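Local atomic coordinates of putative peptide ABC-transport system periplasmic peptide-binding protein (Campylobacter jejuni, PDB entry 4OEV), a protein that binds nickel(II), with oxalate in its pocket, outside the cytoplasm, and probably serves as the extracytoplasmic binding protein of an ABC-type importer. Residues I158-V166 against F176-V187; I2-V11 against F485-K494. One frame throughout, in Å; residues are numbered along the deposited sequence.

Overall arrangement
Both interactions reach one mixed sheet, in which strand 6-11 lies at one outer end and strand 163-169 at the other; their centres are about 14 Å apart. Interaction 1 joins the two strands of a hairpin and the loops that flank it, is only partly buried, and relies on backbone ladder bonds, an asparagine amide and a salt bridge. Interaction 2 is the more buried one: it lays the C-terminal segment 485-494 against strand 6-11, with aliphatic and aromatic packing in the middle and lysine bonds at the chain ends. They meet where Tyr490 packs on Pro162, Leu184 and Val187, and Val489 on Tyr163, so the C-terminal segment also packs on interaction 1.

Interaction 1 (I158-V166 against F176-V187); sequences IGTGPYKFV and FKANEHFYLDKV
The Phe182 ring is sandwiched: Pro162 CA lies 3.6 Å above its centre on one face and Leu184 CB covers the rim of the other. Pro162 CB adds a CH-pi contact to the proline face, 3.8 Å from the ring centroid. Thr160 O meets the edges of both the Phe182 and Tyr183 rings, and a water in the plane of each ring donates to this same oxygen. The Tyr163 ring is met obliquely by Phe176 CB, the Lys177 carbonyl and Val187 CG1, while its hydroxyl bonds to the Thr189 carbonyl. At the Phe176 ring, Lys164 O sits at the edge.

The hairpin itself is antiparallel: Lys164 and Lys177 form a hydrogen-bonded pair, with Lys164 N to Lys177 O at 2.7 Å and Lys177 N to Lys164 O at 2.9 Å. Just past the strand, Asn179 N donates to Pro162 O. With CG anti to the backbone N (chi1 175°), the Asn179 amide turns back across the contact, and ND2 reaches Gly161 O at 2.8 Å in the amide plane, the N-H pointing almost straight at it (169°). Its OD1 accepts from His181 N, an Asx turn, so both ends of the amide are engaged, which should limit its rotation. The extended Lys164 chain runs roughly perpendicular to the Glu180 side chain, and NZ meets OE2 on its syn side at 3.1 Å.

His74 also donates to Gly161 O, which therefore has two polar partners. The chemistry implies a hairpin base held by directional amide bonds and aromatic packing, with a salt bridge to exposed Glu180 at its margin.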
loop_
_atom_site.group_PDB
_atom_site.type_symbol
_atom_site.label_atom_id
_atom_site.label_comp_id
_atom_site.label_asym_id
_atom_site.label_seq_id
_atom_site.Cartn_x
_atom_site.Cartn_y
_atom_site.Cartn_z
ATOM N N ILE A 158 22.484 4.162 -4.702
ATOM C CA ILE A 158 23.295 4.702 -3.627
ATOM C C ILE A 158 22.361 5.544 -2.742
ATOM O O ILE A 158 21.655 6.419 -3.255
ATOM C CB ILE A 158 24.463 5.567 -4.171
ATOM C CG1 ILE A 158 25.532 4.704 -4.851
ATOM C CG2 ILE A 158 25.060 6.393 -3.062
ATOM C CD1 ILE A 158 26.301 3.774 -3.886
ATOM N N GLY A 159 22.334 5.282 -1.432
ATOM C CA GLY A 159 21.426 6.003 -0.542
ATOM C C GLY A 159 22.035 6.449 0.785
ATOM O O GLY A 159 23.264 6.357 0.993
ATOM N N THR A 160 21.202 6.965 1.688
ATOM C CA THR A 160 21.689 7.320 3.017
ATOM C C THR A 160 21.208 6.264 4.037
ATOM O O THR A 160 21.494 6.398 5.220
ATOM C CB THR A 160 21.188 8.692 3.489
ATOM O OG1 THR A 160 19.779 8.742 3.241
ATOM C CG2 THR A 160 21.871 9.889 2.728
ATOM N N GLY A 161 20.504 5.222 3.573
ATOM C CA GLY A 161 19.849 4.254 4.465
ATOM C C GLY A 161 20.761 3.315 5.281
ATOM O O GLY A 161 21.990 3.457 5.238
ATOM N N PRO A 162 20.164 2.395 6.094
ATOM C CA PRO A 162 20.974 1.486 6.947
ATOM C C PRO A 162 21.734 0.392 6.191
ATOM O O PRO A 162 22.656 -0.243 6.720
ATOM C CB PRO A 162 19.938 0.841 7.875
ATOM C CG PRO A 162 18.572 0.917 7.065
ATOM C CD PRO A 162 18.720 2.308 6.396
ATOM N N TYR A 163 21.359 0.175 4.948
ATOM C CA TYR A 163 21.912 -0.930 4.193
ATOM C C TYR A 163 22.427 -0.523 2.817
ATOM O O TYR A 163 21.729 0.155 2.046
ATOM C CB TYR A 163 20.855 -2.036 4.059
ATOM C CG TYR A 163 20.821 -2.925 5.278
ATOM C CD1 TYR A 163 21.802 -3.892 5.454
ATOM C CD2 TYR A 163 19.833 -2.801 6.257
ATOM C CE1 TYR A 163 21.818 -4.710 6.562
ATOM C CE2 TYR A 163 19.851 -3.635 7.399
ATOM C CZ TYR A 163 20.853 -4.585 7.528
ATOM O OH TYR A 163 20.959 -5.442 8.624
ATOM N N LYS A 164 23.617 -1.004 2.486
ATOM C CA LYS A 164 24.258 -0.699 1.212
ATOM C C LYS A 164 23.905 -1.809 0.247
ATOM O O LYS A 164 23.863 -2.983 0.650
ATOM C CB LYS A 164 25.801 -0.563 1.367
ATOM C CG LYS A 164 26.284 0.625 2.178
ATOM C CD LYS A 164 27.845 0.669 2.250
ATOM C CE LYS A 164 28.362 2.006 2.796
ATOM N NZ LYS A 164 29.866 2.150 2.765
ATOM N N PHE A 165 23.602 -1.439 -1.003
ATOM C CA PHE A 165 23.276 -2.412 -2.058
ATOM C C PHE A 165 24.518 -3.225 -2.439
ATOM O O PHE A 165 25.583 -2.650 -2.682
ATOM C CB PHE A 165 22.698 -1.698 -3.303
ATOM C CG PHE A 165 22.504 -2.604 -4.492
ATOM C CD1 PHE A 165 21.338 -3.345 -4.637
ATOM C CD2 PHE A 165 23.483 -2.712 -5.471
ATOM C CE1 PHE A 165 21.164 -4.179 -5.733
ATOM C CE2 PHE A 165 23.315 -3.548 -6.566
ATOM C CZ PHE A 165 22.164 -4.282 -6.690
ATOM N N VAL A 166 24.390 -4.550 -2.486
ATOM C CA VAL A 166 25.484 -5.433 -2.919
ATOM C C VAL A 166 25.271 -6.067 -4.298
ATOM O O VAL A 166 26.080 -5.892 -5.197
ATOM C CB VAL A 166 25.729 -6.577 -1.927
ATOM C CG1 VAL A 166 26.834 -7.448 -2.453
ATOM C CG2 VAL A 166 26.088 -6.032 -0.564
ATOM N N PHE A 176 22.161 -7.119 0.497
ATOM C CA PHE A 176 22.681 -5.890 1.079
ATOM C C PHE A 176 23.747 -6.177 2.115
ATOM O O PHE A 176 23.836 -7.294 2.623
ATOM C CB PHE A 176 21.575 -5.095 1.755
ATOM C CG PHE A 176 20.396 -4.838 0.865
ATOM C CD1 PHE A 176 19.350 -5.752 0.785
ATOM C CD2 PHE A 176 20.345 -3.690 0.085
ATOM C CE1 PHE A 176 18.250 -5.512 -0.049
ATOM C CE2 PHE A 176 19.225 -3.452 -0.763
ATOM C CZ PHE A 176 18.197 -4.370 -0.825
ATOM N N LYS A 177 24.532 -5.153 2.437
ATOM C CA LYS A 177 25.421 -5.215 3.595
ATOM C C LYS A 177 25.218 -3.970 4.448
ATOM O O LYS A 177 24.764 -2.923 3.948
ATOM C CB LYS A 177 26.877 -5.422 3.165
ATOM C CG LYS A 177 27.516 -4.306 2.324
ATOM C CD LYS A 177 29.028 -4.613 2.089
ATOM C CE LYS A 177 29.714 -3.554 1.202
ATOM N NZ LYS A 177 31.222 -3.740 1.111
ATOM N N ALA A 178 25.509 -4.091 5.739
ATOM C CA ALA A 178 25.270 -3.003 6.682
ATOM C C ALA A 178 26.030 -1.724 6.282
ATOM O O ALA A 178 27.126 -1.803 5.731
ATOM C CB ALA A 178 25.669 -3.417 8.082
ATOM N N ASN A 179 25.396 -0.574 6.529
ATOM C CA ASN A 179 26.015 0.731 6.349
ATOM C C ASN A 179 26.790 1.073 7.615
ATOM O O ASN A 179 26.193 1.468 8.619
ATOM C CB ASN A 179 24.952 1.798 6.042
ATOM C CG ASN A 179 25.539 3.224 5.963
ATOM O OD1 ASN A 179 26.753 3.419 6.074
ATOM N ND2 ASN A 179 24.668 4.217 5.756
ATOM N N GLU A 180 28.116 0.948 7.549
ATOM C CA GLU A 180 28.960 1.082 8.734
ATOM C C GLU A 180 29.070 2.535 9.200
ATOM O O GLU A 180 29.607 2.798 10.291
ATOM C CB GLU A 180 30.360 0.508 8.455
ATOM C CG GLU A 180 31.242 1.382 7.561
ATOM C CD GLU A 180 30.969 1.251 6.053
ATOM O OE1 GLU A 180 31.952 1.426 5.281
ATOM O OE2 GLU A 180 29.799 0.997 5.638
ATOM N N HIS A 181 28.631 3.472 8.347
ATOM C CA HIS A 181 28.508 4.874 8.721
ATOM C C HIS A 181 27.064 5.340 8.654
ATOM O O HIS A 181 26.755 6.311 7.962
ATOM C CB HIS A 181 29.381 5.758 7.819
ATOM C CG HIS A 181 30.812 5.318 7.747
ATOM N ND1 HIS A 181 31.390 4.845 6.588
ATOM C CD2 HIS A 181 31.781 5.270 8.695
ATOM C CE1 HIS A 181 32.653 4.525 6.826
ATOM N NE2 HIS A 181 32.916 4.778 8.095
ATOM N N PHE A 182 26.180 4.646 9.365
ATOM C CA PHE A 182 24.759 4.985 9.382
ATOM C C PHE A 182 24.546 5.935 10.562
ATOM O O PHE A 182 24.754 5.580 11.715
ATOM C CB PHE A 182 23.890 3.719 9.484
ATOM C CG PHE A 182 22.415 3.973 9.387
ATOM C CD1 PHE A 182 21.900 4.847 8.427
ATOM C CD2 PHE A 182 21.533 3.307 10.214
ATOM C CE1 PHE A 182 20.538 5.077 8.324
ATOM C CE2 PHE A 182 20.175 3.517 10.115
ATOM C CZ PHE A 182 19.670 4.416 9.164
ATOM N N TYR A 183 24.174 7.165 10.245
ATOM C CA TYR A 183 24.086 8.264 11.219
ATOM C C TYR A 183 23.104 7.939 12.362
ATOM O O TYR A 183 23.194 8.469 13.469
ATOM C CB TYR A 183 23.658 9.549 10.487
ATOM C CG TYR A 183 22.297 9.354 9.821
ATOM C CD1 TYR A 183 21.116 9.720 10.460
ATOM C CD2 TYR A 183 22.204 8.755 8.568
ATOM C CE1 TYR A 183 19.874 9.509 9.844
ATOM C CE2 TYR A 183 20.968 8.558 7.942
ATOM C CZ TYR A 183 19.813 8.929 8.584
ATOM O OH TYR A 183 18.596 8.690 7.950
ATOM N N LEU A 184 22.116 7.114 12.049
ATOM C CA LEU A 184 20.983 6.909 12.940
ATOM C C LEU A 184 21.278 5.938 14.093
ATOM O O LEU A 184 20.792 6.129 15.214
ATOM C CB LEU A 184 19.799 6.418 12.118
ATOM C CG LEU A 184 18.421 6.608 12.734
ATOM C CD1 LEU A 184 18.114 8.087 12.954
ATOM C CD2 LEU A 184 17.358 5.954 11.854
ATOM N N ASP A 185 22.035 4.878 13.790
ATOM C CA ASP A 185 22.454 3.869 14.765
ATOM C C ASP A 185 23.352 2.797 14.107
ATOM O O ASP A 185 23.507 2.773 12.887
ATOM C CB ASP A 185 21.236 3.208 15.405
ATOM C CG ASP A 185 21.439 2.953 16.876
ATOM O OD1 ASP A 185 22.579 2.605 17.251
ATOM O OD2 ASP A 185 20.475 3.119 17.654
ATOM N N LYS A 186 23.927 1.893 14.887
ATOM C CA LYS A 186 24.716 0.841 14.261
ATOM C C LYS A 186 23.778 -0.256 13.767
ATOM O O LYS A 186 22.885 -0.688 14.497
ATOM C CB LYS A 186 25.761 0.246 15.227
ATOM C CG LYS A 186 26.794 1.253 15.660
ATOM C CD LYS A 186 27.439 1.877 14.420
ATOM C CE LYS A 186 28.645 2.732 14.777
ATOM N NZ LYS A 186 29.548 1.896 15.606
ATOM N N VAL A 187 23.994 -0.708 12.531
ATOM C CA VAL A 187 23.219 -1.804 11.944
ATOM C C VAL A 187 23.754 -3.124 12.560
ATOM O O VAL A 187 24.973 -3.356 12.597
ATOM C CB VAL A 187 23.355 -1.811 10.412
ATOM C CG1 VAL A 187 22.321 -2.717 9.788
ATOM C CG2 VAL A 187 23.185 -0.371 9.845
HETATM O O HOH W 1 23.770 7.329 6.318
#

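Interaction 2 (I2-V11 against F485-K494); sequences IPKDTLIIAV and FTWNVYEWSK
Ile9 CD1 is the central bump of this contact, entering a hollow lined by Thr486 CG2, Val489 CG2 and the six-membered part of the Trp492 indole, where CZ3 approaches to 3.5 Å. Its other branch, CG2, packs at 3.8 Å against Phe485 CZ, so the two branches touch neighbouring aromatic rings. Leu7 continues the ridge two residues earlier: CD1 packs on Trp492 CB, at 3.6 Å, and on Val489 CG2, while CD2 rests on Lys494 CE. At the far end Val11 CG2 touches Phe485 CZ, and Ala10 O meets the edge of that ring. The indole is set by its NE1, which donates in the ring plane to Asn488 OD1.

Lys494 brings the chain ends together. Its extended side chain runs past Leu7 to place NZ 2.7 Å from Thr6 O, nearly in line with the carbonyl (173°), with a weak bond to Pro3 O and a water-mediated link to Ile2 O. Lys4 lies alongside, pointing the other way, and NZ meets the terminal carboxylate, 3.1 Å from Lys494 O, and forms a salt bridge to OXT, weak as a hydrogen bond.

Asp213 gives the Lys494 ammonium a salt bridge and also accepts from Ile8 N. Strand 6-11 pairs with strand 191-196, whose Leu192 packs on Leu7 and Ile9, and Leu216 of strand 214-216 lies against Phe485; the C-terminal segment thus packs on this outer strand of the mixed sheet.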
loop_
_atom_site.group_PDB
_atom_site.type_symbol
_atom_site.label_atom_id
_atom_site.label_comp_id
_atom_site.label_asym_id
_atom_site.label_seq_id
_atom_site.Cartn_x
_atom_site.Cartn_y
_atom_site.Cartn_z
ATOM N N ILE A 2 21.486 -20.920 7.971
ATOM C CA ILE A 2 21.810 -19.509 7.708
ATOM C C ILE A 2 22.789 -18.993 8.779
ATOM O O ILE A 2 22.524 -19.134 9.981
ATOM C CB ILE A 2 20.551 -18.638 7.707
ATOM C CG1 ILE A 2 19.604 -19.093 6.594
ATOM C CG2 ILE A 2 20.928 -17.135 7.516
ATOM C CD1 ILE A 2 18.179 -18.517 6.640
ATOM N N PRO A 3 23.936 -18.428 8.349
ATOM C CA PRO A 3 24.932 -17.946 9.322
ATOM C C PRO A 3 24.317 -16.907 10.262
ATOM O O PRO A 3 23.335 -16.236 9.916
ATOM C CB PRO A 3 26.020 -17.301 8.458
ATOM C CG PRO A 3 25.756 -17.694 7.063
ATOM C CD PRO A 3 24.454 -18.438 6.969
ATOM N N LYS A 4 24.919 -16.765 11.431
ATOM C CA LYS A 4 24.431 -15.861 12.456
ATOM C C LYS A 4 24.542 -14.389 12.003
ATOM O O LYS A 4 23.827 -13.518 12.501
ATOM C CB LYS A 4 25.209 -16.148 13.750
ATOM C CG LYS A 4 24.706 -15.497 15.030
ATOM C CD LYS A 4 25.738 -15.657 16.158
ATOM C CE LYS A 4 25.683 -14.540 17.207
ATOM N NZ LYS A 4 24.720 -14.943 18.297
ATOM N N ASP A 5 25.401 -14.118 11.026
ATOM C CA ASP A 5 25.642 -12.734 10.599
ATOM C C ASP A 5 24.829 -12.356 9.372
ATOM O O ASP A 5 24.982 -11.260 8.824
ATOM C CB ASP A 5 27.143 -12.524 10.344
ATOM C CG ASP A 5 27.628 -13.149 9.031
ATOM O OD1 ASP A 5 26.946 -14.001 8.434
ATOM O OD2 ASP A 5 28.756 -12.832 8.617
ATOM N N THR A 6 23.932 -13.253 8.969
ATOM C CA THR A 6 23.115 -13.065 7.778
ATOM C C THR A 6 21.627 -13.161 8.142
ATOM O O THR A 6 21.248 -14.084 8.864
ATOM C CB THR A 6 23.433 -14.139 6.702
ATOM O OG1 THR A 6 24.811 -14.074 6.319
ATOM C CG2 THR A 6 22.549 -13.982 5.478
ATOM N N LEU A 7 20.820 -12.197 7.672
ATOM C CA LEU A 7 19.357 -12.247 7.798
ATOM C C LEU A 7 18.769 -12.539 6.430
ATOM O O LEU A 7 19.101 -11.879 5.474
ATOM C CB LEU A 7 18.786 -10.921 8.304
ATOM C CG LEU A 7 18.762 -10.711 9.822
ATOM C CD1 LEU A 7 18.108 -9.384 10.198
ATOM C CD2 LEU A 7 18.119 -11.896 10.543
ATOM N N ILE A 8 17.891 -13.531 6.308
ATOM C CA ILE A 8 17.241 -13.743 5.021
ATOM C C ILE A 8 15.760 -13.610 5.219
ATOM O O ILE A 8 15.164 -14.375 5.962
ATOM C CB ILE A 8 17.557 -15.104 4.411
ATOM C CG1 ILE A 8 19.066 -15.339 4.407
ATOM C CG2 ILE A 8 16.913 -15.229 3.027
ATOM C CD1 ILE A 8 19.499 -16.491 3.607
ATOM N N ILE A 9 15.168 -12.609 4.579
ATOM C CA ILE A 9 13.743 -12.332 4.771
ATOM C C ILE A 9 12.975 -12.430 3.472
ATOM O O ILE A 9 13.332 -11.808 2.482
ATOM C CB ILE A 9 13.504 -10.930 5.345
ATOM C CG1 ILE A 9 14.336 -10.686 6.607
ATOM C CG2 ILE A 9 12.018 -10.660 5.567
ATOM C CD1 ILE A 9 14.129 -9.298 7.144
ATOM N N ALA A 10 11.894 -13.206 3.497
ATOM C CA ALA A 10 11.004 -13.288 2.360
ATOM C C ALA A 10 10.096 -12.073 2.301
ATOM O O ALA A 10 9.526 -11.644 3.313
ATOM C CB ALA A 10 10.129 -14.581 2.439
ATOM N N VAL A 11 9.909 -11.563 1.093
ATOM C CA VAL A 11 8.971 -10.466 0.862
ATOM C C VAL A 11 8.124 -10.757 -0.378
ATOM O O VAL A 11 8.663 -11.166 -1.412
ATOM C CB VAL A 11 9.711 -9.128 0.707
ATOM C CG1 VAL A 11 8.727 -8.043 0.271
ATOM C CG2 VAL A 11 10.342 -8.751 2.052
ATOM N N PHE A 485 6.757 -4.357 7.836
ATOM C CA PHE A 485 7.067 -5.298 8.908
ATOM C C PHE A 485 8.586 -5.387 9.175
ATOM O O PHE A 485 9.012 -5.881 10.227
ATOM C CB PHE A 485 6.443 -6.685 8.633
ATOM C CG PHE A 485 7.171 -7.518 7.609
ATOM C CD1 PHE A 485 8.106 -8.489 8.017
ATOM C CD2 PHE A 485 6.918 -7.358 6.244
ATOM C CE1 PHE A 485 8.771 -9.289 7.073
ATOM C CE2 PHE A 485 7.585 -8.133 5.296
ATOM C CZ PHE A 485 8.520 -9.119 5.728
ATOM N N THR A 486 9.369 -4.841 8.252
ATOM C CA THR A 486 10.824 -4.774 8.330
ATOM C C THR A 486 11.337 -3.383 8.695
ATOM O O THR A 486 12.533 -3.087 8.499
ATOM C CB THR A 486 11.447 -5.178 6.975
ATOM O OG1 THR A 486 10.814 -4.426 5.914
ATOM C CG2 THR A 486 11.253 -6.632 6.723
ATOM N N TRP A 487 10.461 -2.551 9.270
ATOM C CA TRP A 487 10.761 -1.117 9.457
ATOM C C TRP A 487 11.957 -0.932 10.394
ATOM O O TRP A 487 12.659 0.062 10.260
ATOM C CB TRP A 487 9.563 -0.342 10.020
ATOM C CG TRP A 487 9.297 -0.694 11.458
ATOM C CD1 TRP A 487 8.586 -1.801 11.917
ATOM C CD2 TRP A 487 9.757 0.002 12.632
ATOM N NE1 TRP A 487 8.584 -1.806 13.311
ATOM C CE2 TRP A 487 9.298 -0.721 13.764
ATOM C CE3 TRP A 487 10.509 1.172 12.837
ATOM C CZ2 TRP A 487 9.563 -0.298 15.087
ATOM C CZ3 TRP A 487 10.781 1.583 14.163
ATOM C CH2 TRP A 487 10.304 0.852 15.260
ATOM N N ASN A 488 12.190 -1.861 11.341
ATOM C CA ASN A 488 13.344 -1.704 12.246
ATOM C C ASN A 488 14.346 -2.835 12.071
ATOM O O ASN A 488 15.037 -3.257 13.028
ATOM C CB ASN A 488 12.916 -1.578 13.725
ATOM C CG ASN A 488 12.659 -2.914 14.402
ATOM O OD1 ASN A 488 11.904 -3.763 13.902
ATOM N ND2 ASN A 488 13.305 -3.116 15.551
ATOM N N VAL A 489 14.439 -3.331 10.842
ATOM C CA VAL A 489 15.289 -4.487 10.568
ATOM C C VAL A 489 16.755 -4.252 10.990
ATOM O O VAL A 489 17.443 -5.190 11.378
ATOM C CB VAL A 489 15.238 -4.885 9.081
ATOM C CG1 VAL A 489 15.813 -3.772 8.218
ATOM C CG2 VAL A 489 15.988 -6.202 8.870
ATOM N N TYR A 490 17.217 -3.001 10.986
ATOM C CA TYR A 490 18.585 -2.740 11.403
ATOM C C TYR A 490 18.824 -2.989 12.901
ATOM O O TYR A 490 19.952 -2.845 13.380
ATOM C CB TYR A 490 19.007 -1.281 11.048
ATOM C CG TYR A 490 18.064 -0.177 11.524
ATOM C CD1 TYR A 490 18.188 0.373 12.793
ATOM C CD2 TYR A 490 17.043 0.301 10.695
ATOM C CE1 TYR A 490 17.340 1.380 13.230
ATOM C CE2 TYR A 490 16.190 1.311 11.115
ATOM C CZ TYR A 490 16.342 1.843 12.381
ATOM O OH TYR A 490 15.492 2.838 12.814
ATOM N N GLU A 491 17.774 -3.284 13.654
ATOM C CA GLU A 491 17.928 -3.630 15.065
ATOM C C GLU A 491 17.815 -5.144 15.249
ATOM O O GLU A 491 17.989 -5.640 16.363
ATOM C CB GLU A 491 16.880 -2.915 15.926
ATOM C CG GLU A 491 16.897 -1.411 15.775
ATOM C CD GLU A 491 15.950 -0.705 16.736
ATOM O OE1 GLU A 491 14.833 -1.212 16.954
ATOM O OE2 GLU A 491 16.297 0.372 17.263
ATOM N N TRP A 492 17.521 -5.873 14.171
ATOM C CA TRP A 492 17.326 -7.335 14.297
ATOM C C TRP A 492 18.669 -8.035 14.355
ATOM O O TRP A 492 19.616 -7.590 13.708
ATOM C CB TRP A 492 16.526 -7.918 13.125
ATOM C CG TRP A 492 15.142 -7.393 12.908
ATOM C CD1 TRP A 492 14.560 -6.322 13.510
ATOM C CD2 TRP A 492 14.143 -7.945 12.020
ATOM N NE1 TRP A 492 13.270 -6.154 13.037
ATOM C CE2 TRP A 492 12.994 -7.141 12.131
ATOM C CE3 TRP A 492 14.114 -9.049 11.153
ATOM C CZ2 TRP A 492 11.824 -7.388 11.391
ATOM C CZ3 TRP A 492 12.956 -9.298 10.422
ATOM C CH2 TRP A 492 11.828 -8.465 10.547
ATOM N N SER A 493 18.763 -9.125 15.125
ATOM C CA SER A 493 19.990 -9.905 15.179
ATOM C C SER A 493 19.764 -11.341 15.663
ATOM O O SER A 493 18.701 -11.688 16.192
ATOM C CB SER A 493 21.029 -9.252 16.099
ATOM O OG SER A 493 20.586 -9.293 17.441
ATOM N N LYS A 494 20.779 -12.170 15.453
ATOM C CA LYS A 494 20.763 -13.549 15.933
ATOM C C LYS A 494 21.797 -13.715 17.019
ATOM O O LYS A 494 22.768 -12.937 17.072
ATOM C CB LYS A 494 21.021 -14.514 14.796
ATOM C CG LYS A 494 19.932 -14.487 13.756
ATOM C CD LYS A 494 20.510 -14.961 12.453
ATOM C CE LYS A 494 19.453 -15.402 11.501
ATOM N NZ LYS A 494 20.107 -16.069 10.344
ATOM O OXT LYS A 494 21.629 -14.600 17.867
HETATM O O HOH W 2 19.961 -18.570 11.818
HETATM O O HOH W 3 22.723 -10.868 13.883
#